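Cys-Gly metallodipeptidase DUG1 (Saccharomyces cerevisiae, PDB 4G1P) hydrolyses the dipeptide Cys-Gly as a metal-dependent M20-family peptidase and forms the catalytic component of the glutathione-degrading degradosomal complex. Local coordinates at residues Q10-L15 / G463-M468; F20-K25 / V148-K153; K403-L408 / M468-Q473. All blocks are in the same frame, centred on the assembly; numbering follows the deposited sequence.

Interaction 1. Residues Q10-L15 / G463-M468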
# COMPACT_ATOMS: atom_id res chain seq x y z
N GLN A 10 0.24 37.45 -31.40
CA GLN A 10 1.38 37.12 -32.23
C GLN A 10 2.63 36.86 -31.40
O GLN A 10 3.44 35.97 -31.71
CB GLN A 10 1.64 38.24 -33.22
CG GLN A 10 0.68 38.26 -34.38
CD GLN A 10 0.92 39.47 -35.27
OE1 GLN A 10 1.91 40.19 -35.10
NE2 GLN A 10 0.02 39.68 -36.24
N LYS A 11 2.81 37.66 -30.36
CA LYS A 11 3.99 37.49 -29.54
C LYS A 11 3.88 36.19 -28.75
O LYS A 11 4.88 35.58 -28.42
CB LYS A 11 4.19 38.68 -28.62
CG LYS A 11 4.95 39.81 -29.29
CD LYS A 11 6.22 39.30 -29.94
CE LYS A 11 6.79 40.30 -30.95
NZ LYS A 11 8.20 39.97 -31.32
N ILE A 12 2.65 35.78 -28.46
CA ILE A 12 2.43 34.55 -27.71
C ILE A 12 2.89 33.36 -28.55
O ILE A 12 3.48 32.42 -28.02
CB ILE A 12 0.96 34.40 -27.31
CG1 ILE A 12 0.64 35.34 -26.15
CG2 ILE A 12 0.66 32.96 -26.93
CD1 ILE A 12 -0.82 35.32 -25.72
N ASP A 13 2.64 33.43 -29.85
CA ASP A 13 3.15 32.42 -30.77
C ASP A 13 4.68 32.46 -30.87
O ASP A 13 5.33 31.43 -30.80
CB ASP A 13 2.52 32.61 -32.15
CG ASP A 13 1.07 32.18 -32.19
OD1 ASP A 13 0.65 31.39 -31.31
OD2 ASP A 13 0.35 32.61 -33.12
N SER A 14 5.24 33.66 -31.00
CA SER A 14 6.67 33.81 -31.21
C SER A 14 7.48 33.37 -30.01
O SER A 14 8.61 32.93 -30.15
CB SER A 14 7.03 35.27 -31.51
OG SER A 14 6.27 35.76 -32.59
N LEU A 15 6.90 33.53 -28.83
CA LEU A 15 7.63 33.30 -27.60
C LEU A 15 7.48 31.85 -27.10
O LEU A 15 7.99 31.51 -26.04
CB LEU A 15 7.18 34.28 -26.54
CG LEU A 15 7.54 35.76 -26.72
CD1 LEU A 15 7.11 36.55 -25.49
CD2 LEU A 15 9.02 35.93 -26.98
N GLY A 463 -3.91 28.41 -26.77
CA GLY A 463 -5.27 28.93 -26.74
C GLY A 463 -5.62 29.55 -25.40
O GLY A 463 -6.27 30.61 -25.34
N GLY A 464 -5.18 28.90 -24.32
CA GLY A 464 -5.49 29.36 -22.98
C GLY A 464 -4.75 30.65 -22.64
O GLY A 464 -5.26 31.48 -21.88
N MET A 465 -3.56 30.81 -23.19
CA MET A 465 -2.77 32.00 -22.91
C MET A 465 -3.40 33.20 -23.59
O MET A 465 -3.59 34.26 -22.98
CB MET A 465 -1.33 31.83 -23.38
CG MET A 465 -0.43 31.20 -22.33
SD MET A 465 1.29 31.06 -22.86
CE MET A 465 1.17 29.73 -24.06
N LYS A 466 -3.73 33.02 -24.87
CA LYS A 466 -4.39 34.04 -25.64
C LYS A 466 -5.74 34.35 -25.00
O LYS A 466 -6.15 35.50 -24.98
CB LYS A 466 -4.56 33.58 -27.09
CG LYS A 466 -3.23 33.39 -27.81
CD LYS A 466 -3.40 32.80 -29.20
CE LYS A 466 -2.10 32.85 -30.00
NZ LYS A 466 -2.26 32.35 -31.39
N THR A 467 -6.40 33.33 -24.46
CA THR A 467 -7.68 33.57 -23.81
C THR A 467 -7.49 34.36 -22.51
O THR A 467 -8.28 35.26 -22.19
CB THR A 467 -8.47 32.26 -23.55
OG1 THR A 467 -8.82 31.66 -24.79
CG2 THR A 467 -9.76 32.55 -22.78
N MET A 468 -6.43 34.05 -21.78
CA MET A 468 -6.11 34.82 -20.60
C MET A 468 -5.80 36.27 -20.97
O MET A 468 -6.18 37.21 -20.27
CB MET A 468 -4.91 34.20 -19.86
CG MET A 468 -5.15 32.86 -19.20
SD MET A 468 -3.56 32.27 -18.57
CE MET A 468 -4.01 30.98 -17.41
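I12 lies against the aliphatic stem of K466 with both of its branches: CD1, at the end of the longer one, is 3.7 Å from K466 CG, and the methyl CG2 is 4.0 Å from the same K466 CG. CG2 also meets M465, whose CB is 4.2 Å from I12 CG2. This is the close-packed, buried part of the contact, and a beta-branched isoleucine suits it because it offers two methyl-bearing arms from one helical position. The helices involved, 5-14 and 458-477, run antiparallel but inclined (147°), with their short axes 10.1 Å apart, in the helical layers of the alpha/beta catalytic domain of the M20 fold. Helix 135-154 completes the packing, with A151 touching I12 and N147 touching M465. Toward solvent the character changes. Lysine suits both regions, apolar along its stem and charged at its end: beyond CG the K466 chain is fully extended, carrying its ammonium to the exposed carboxylate of D13, the two side chains crossing at about a right angle. K466 NZ forms a salt bridge 3.1 Å from D13 OD1, which it meets on the syn side, 29° out of the carboxylate plane; the bond to OD2 is weak. Replacing K466 by an alanine removes the methylenes that I12 packs on, and would probably leave D13 without this cationic mate.

Interaction 2. Residues F20-K25 / V148-K153; sequences FSRLTK and VVDAFK
A single carboxylate oxygen, D150 OD2, receives both terminal nitrogens of R22, and these two side chains alone join the segments, whose nearest CA atoms, R22 CA and D150 CA, are 11.9 Å apart. The grip is end-on. R22 NH1 lies 3.0 Å from D150 OD2, with an N-H...O angle of 148°, and R22 NH2 lies 3.2 Å from the same OD2. The oxygen sits at the edge of the guanidinium, in its plane, yet the two flat groups are turned 36° apart; NH2 uses the syn lone pair, and NH1 comes from above the carboxylate plane. Helix 16-28 is thereby tied to helix 135-154, the helix of the M20 catalytic domain whose first turn carries the zinc ligand D137. Arginine suits the gap: with CG anti to the backbone N (chi1 164°) and a bend at chi3, it spans the distance while the side chain touches L143 and I146. Other bonds fix the rotation of both groups. Q52 accepts from R22 NE and N147 from R22 NH1; on the far oxygen, D150 OD1 bonds S56 OG and, at 3.1 Å, K153 NZ, one turn along the same helix.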
# COMPACT_ATOMS: atom_id res chain seq x y z
N PHE A 20 8.22 27.31 -23.49
CA PHE A 20 8.49 25.88 -23.40
C PHE A 20 9.66 25.67 -22.47
O PHE A 20 9.65 24.79 -21.61
CB PHE A 20 8.86 25.32 -24.78
CG PHE A 20 7.69 25.08 -25.69
CD1 PHE A 20 6.43 24.80 -25.17
CD2 PHE A 20 7.85 25.11 -27.07
CE1 PHE A 20 5.35 24.57 -26.04
CE2 PHE A 20 6.77 24.88 -27.94
CZ PHE A 20 5.53 24.61 -27.43
N SER A 21 10.68 26.49 -22.66
CA SER A 21 11.88 26.37 -21.87
C SER A 21 11.56 26.60 -20.40
O SER A 21 11.93 25.81 -19.52
CB SER A 21 12.91 27.36 -22.37
OG SER A 21 14.09 27.28 -21.58
N ARG A 22 10.85 27.68 -20.13
CA ARG A 22 10.45 28.00 -18.77
C ARG A 22 9.65 26.85 -18.17
O ARG A 22 9.89 26.45 -17.03
CB ARG A 22 9.65 29.29 -18.75
CG ARG A 22 8.88 29.50 -17.47
CD ARG A 22 8.06 30.77 -17.54
NE ARG A 22 8.88 31.96 -17.38
CZ ARG A 22 8.60 33.15 -17.88
NH1 ARG A 22 7.49 33.33 -18.60
NH2 ARG A 22 9.42 34.16 -17.67
N LEU A 23 8.73 26.29 -18.94
CA LEU A 23 7.86 25.24 -18.45
C LEU A 23 8.65 23.94 -18.21
O LEU A 23 8.32 23.15 -17.34
CB LEU A 23 6.70 25.02 -19.40
CG LEU A 23 5.69 23.95 -19.03
CD1 LEU A 23 5.05 24.25 -17.69
CD2 LEU A 23 4.63 23.83 -20.11
N THR A 24 9.72 23.73 -18.97
CA THR A 24 10.50 22.52 -18.81
C THR A 24 11.25 22.53 -17.48
O THR A 24 11.28 21.51 -16.78
CB THR A 24 11.53 22.33 -19.93
OG1 THR A 24 10.86 22.30 -21.20
CG2 THR A 24 12.29 21.05 -19.73
N LYS A 25 11.85 23.67 -17.15
CA LYS A 25 12.63 23.79 -15.93
C LYS A 25 11.76 23.57 -14.71
O LYS A 25 12.14 22.84 -13.79
CB LYS A 25 13.28 25.17 -15.83
CG LYS A 25 14.48 25.35 -16.73
CD LYS A 25 14.82 26.82 -16.92
CE LYS A 25 15.96 26.98 -17.91
NZ LYS A 25 15.91 25.87 -18.91
N VAL A 148 1.97 35.41 -20.43
CA VAL A 148 1.11 36.48 -20.85
C VAL A 148 1.68 37.87 -20.52
O VAL A 148 1.68 38.75 -21.38
CB VAL A 148 -0.29 36.32 -20.26
CG1 VAL A 148 -1.12 37.59 -20.52
CG2 VAL A 148 -0.95 35.10 -20.87
N VAL A 149 2.16 38.07 -19.30
CA VAL A 149 2.81 39.33 -18.99
C VAL A 149 3.97 39.57 -19.95
O VAL A 149 4.14 40.67 -20.47
CB VAL A 149 3.30 39.41 -17.54
CG1 VAL A 149 4.12 40.65 -17.33
CG2 VAL A 149 2.13 39.40 -16.59
N ASP A 150 4.74 38.53 -20.24
CA ASP A 150 5.85 38.66 -21.15
C ASP A 150 5.39 39.07 -22.55
O ASP A 150 6.05 39.86 -23.21
CB ASP A 150 6.65 37.36 -21.23
CG ASP A 150 7.53 37.16 -20.03
OD1 ASP A 150 7.75 38.15 -19.29
OD2 ASP A 150 8.01 36.03 -19.82
N ALA A 151 4.27 38.52 -22.99
CA ALA A 151 3.84 38.74 -24.36
C ALA A 151 3.40 40.18 -24.56
O ALA A 151 3.72 40.79 -25.57
CB ALA A 151 2.74 37.78 -24.73
N PHE A 152 2.64 40.72 -23.59
CA PHE A 152 2.30 42.13 -23.60
C PHE A 152 3.58 42.95 -23.68
O PHE A 152 3.68 43.91 -24.46
CB PHE A 152 1.49 42.52 -22.34
CG PHE A 152 0.01 42.29 -22.48
CD1 PHE A 152 -0.55 41.08 -22.13
CD2 PHE A 152 -0.81 43.29 -22.98
CE1 PHE A 152 -1.92 40.86 -22.26
CE2 PHE A 152 -2.18 43.08 -23.13
CZ PHE A 152 -2.74 41.86 -22.77
N LYS A 153 4.58 42.55 -22.90
CA LYS A 153 5.84 43.28 -22.87
C LYS A 153 6.52 43.27 -24.24
O LYS A 153 6.87 44.32 -24.77
CB LYS A 153 6.76 42.73 -21.79
CG LYS A 153 7.23 43.77 -20.79
CD LYS A 153 7.40 43.18 -19.39
CE LYS A 153 8.21 41.88 -19.44
NZ LYS A 153 8.05 41.03 -18.22

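Interaction 3. Residues K403-L408 / M468-Q473; sequences KKATKL and MAAYLQ
With CG anti to its backbone N (chi1 177°), L408 sends CD2 toward the neighbouring helix, where it stops 4.0 Å from A470 CB. The Y471 ring is instead carried away from the partner helix (chi1 147°), its hydroxyl bonding Q398 OE1, and CB is the part of the side chain that touches, 3.9 Å from A405 CB. The heart of the contact needs no torsions at all. The methyls of A405 and A470 lie side by side, 3.6 Å between A405 CB and A470 CB, and the A405 methyl also rests against the backbone of the second helix beside Y471 N. Alanine suits both places because a longer side chain would probably hold the backbones apart: here A405 CA and A470 CA are only 4.9 Å from each other, and the short helix axes pass at 8.0 Å. L408, by contrast, stands at the exposed margin, where its larger side chain covers A470 and also touches F9 of helix 5-14 and Y474, one turn further along helix 458-477. T467, one turn before Y471, also touches A405. This close packing of small residues sets helix 397-410, which leads into strand 415-419, obliquely antiparallel (142°) against the C-terminal helix 458-477 in the alpha/beta catalytic domain of the M20 fold.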
# COMPACT_ATOMS: atom_id res chain seq x y z
N LYS A 403 -16.02 35.21 -21.46
CA LYS A 403 -16.81 34.64 -22.55
C LYS A 403 -16.39 35.22 -23.90
O LYS A 403 -16.14 34.47 -24.85
CB LYS A 403 -18.31 34.85 -22.32
CG LYS A 403 -19.18 34.28 -23.41
CD LYS A 403 -20.63 34.71 -23.25
CE LYS A 403 -21.49 34.05 -24.33
NZ LYS A 403 -22.82 34.70 -24.52
N LYS A 404 -16.28 36.54 -23.98
CA LYS A 404 -15.85 37.18 -25.23
C LYS A 404 -14.42 36.78 -25.59
O LYS A 404 -14.11 36.53 -26.76
CB LYS A 404 -15.97 38.71 -25.16
CG LYS A 404 -17.35 39.22 -24.76
CD LYS A 404 -17.41 40.75 -24.75
CE LYS A 404 -18.73 41.24 -24.14
NZ LYS A 404 -18.88 42.73 -24.20
N ALA A 405 -13.56 36.70 -24.59
CA ALA A 405 -12.20 36.21 -24.79
C ALA A 405 -12.19 34.80 -25.40
O ALA A 405 -11.54 34.56 -26.40
CB ALA A 405 -11.43 36.25 -23.50
N THR A 406 -12.94 33.89 -24.81
CA THR A 406 -13.00 32.52 -25.33
C THR A 406 -13.52 32.51 -26.76
O THR A 406 -12.96 31.84 -27.64
CB THR A 406 -13.92 31.64 -24.49
OG1 THR A 406 -13.46 31.63 -23.14
CG2 THR A 406 -13.93 30.23 -25.03
N LYS A 407 -14.59 33.26 -26.98
CA LYS A 407 -15.22 33.33 -28.30
C LYS A 407 -14.20 33.81 -29.31
O LYS A 407 -14.08 33.25 -30.40
CB LYS A 407 -16.44 34.26 -28.26
CG LYS A 407 -17.03 34.57 -29.62
CD LYS A 407 -17.52 33.33 -30.34
CE LYS A 407 -18.44 33.69 -31.51
NZ LYS A 407 -19.65 34.47 -31.09
N LEU A 408 -13.43 34.82 -28.93
CA LEU A 408 -12.42 35.38 -29.80
C LEU A 408 -11.38 34.36 -30.23
O LEU A 408 -11.01 34.31 -31.39
CB LEU A 408 -11.72 36.53 -29.09
CG LEU A 408 -10.57 37.17 -29.86
CD1 LEU A 408 -11.12 37.75 -31.16
CD2 LEU A 408 -9.92 38.24 -29.00
N MET A 468 -6.43 34.05 -21.78
CA MET A 468 -6.11 34.82 -20.60
C MET A 468 -5.80 36.27 -20.97
O MET A 468 -6.18 37.21 -20.27
CB MET A 468 -4.91 34.20 -19.86
CG MET A 468 -5.15 32.86 -19.20
SD MET A 468 -3.56 32.27 -18.57
CE MET A 468 -4.01 30.98 -17.41
N ALA A 469 -5.09 36.47 -22.07
CA ALA A 469 -4.75 37.82 -22.50
C ALA A 469 -5.99 38.64 -22.86
O ALA A 469 -6.14 39.79 -22.45
CB ALA A 469 -3.79 37.77 -23.67
N ALA A 470 -6.90 38.05 -23.62
CA ALA A 470 -8.07 38.80 -24.05
C ALA A 470 -8.98 39.06 -22.87
O ALA A 470 -9.57 40.14 -22.74
CB ALA A 470 -8.81 38.08 -25.15
N TYR A 471 -9.08 38.07 -21.99
CA TYR A 471 -9.88 38.23 -20.78
C TYR A 471 -9.42 39.41 -19.92
O TYR A 471 -10.24 40.22 -19.52
CB TYR A 471 -9.93 36.93 -19.97
CG TYR A 471 -10.01 37.18 -18.50
CD1 TYR A 471 -11.21 37.53 -17.91
CD2 TYR A 471 -8.89 37.09 -17.70
CE1 TYR A 471 -11.28 37.78 -16.56
CE2 TYR A 471 -8.95 37.33 -16.36
CZ TYR A 471 -10.15 37.67 -15.79
OH TYR A 471 -10.22 37.92 -14.45
N LEU A 472 -8.13 39.52 -19.65
CA LEU A 472 -7.64 40.68 -18.91
C LEU A 472 -7.95 41.99 -19.66
O LEU A 472 -8.33 42.99 -19.06
CB LEU A 472 -6.13 40.58 -18.61
CG LEU A 472 -5.68 39.46 -17.65
CD1 LEU A 472 -4.17 39.35 -17.61
CD2 LEU A 472 -6.20 39.69 -16.25
N GLN A 473 -7.80 41.96 -20.97
CA GLN A 473 -8.05 43.13 -21.78
C GLN A 473 -9.52 43.53 -21.71
O GLN A 473 -9.85 44.69 -21.44
CB GLN A 473 -7.63 42.88 -23.22
CG GLN A 473 -7.87 44.07 -24.13
CD GLN A 473 -7.13 45.31 -23.66
OE1 GLN A 473 -5.92 45.29 -23.45
NE2 GLN A 473 -7.86 46.40 -23.50

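Overall arrangement
Helix 458-477 ties the set together: interactions 1 and 3 share M468, and their centres are 11 Å apart. T467 O, from interaction 1, rests 3.6 Å from A405 CB of interaction 3. Helix 135-154 links interaction 2 to both others. I12 CG1 packs 3.5 Å from A151 CB, joining interactions 1 and 2, whose centres are 10 Å apart; F152 CE1 lies 3.9 Å from A469 CB, bridging interactions 2 and 3 across 19 Å between centres. All three lie away from the dizinc site and its cysteine and glycine ligands, although helix 135-154 bears zinc ligand D137 and M468 touches S199, the neighbour of zinc ligand D200.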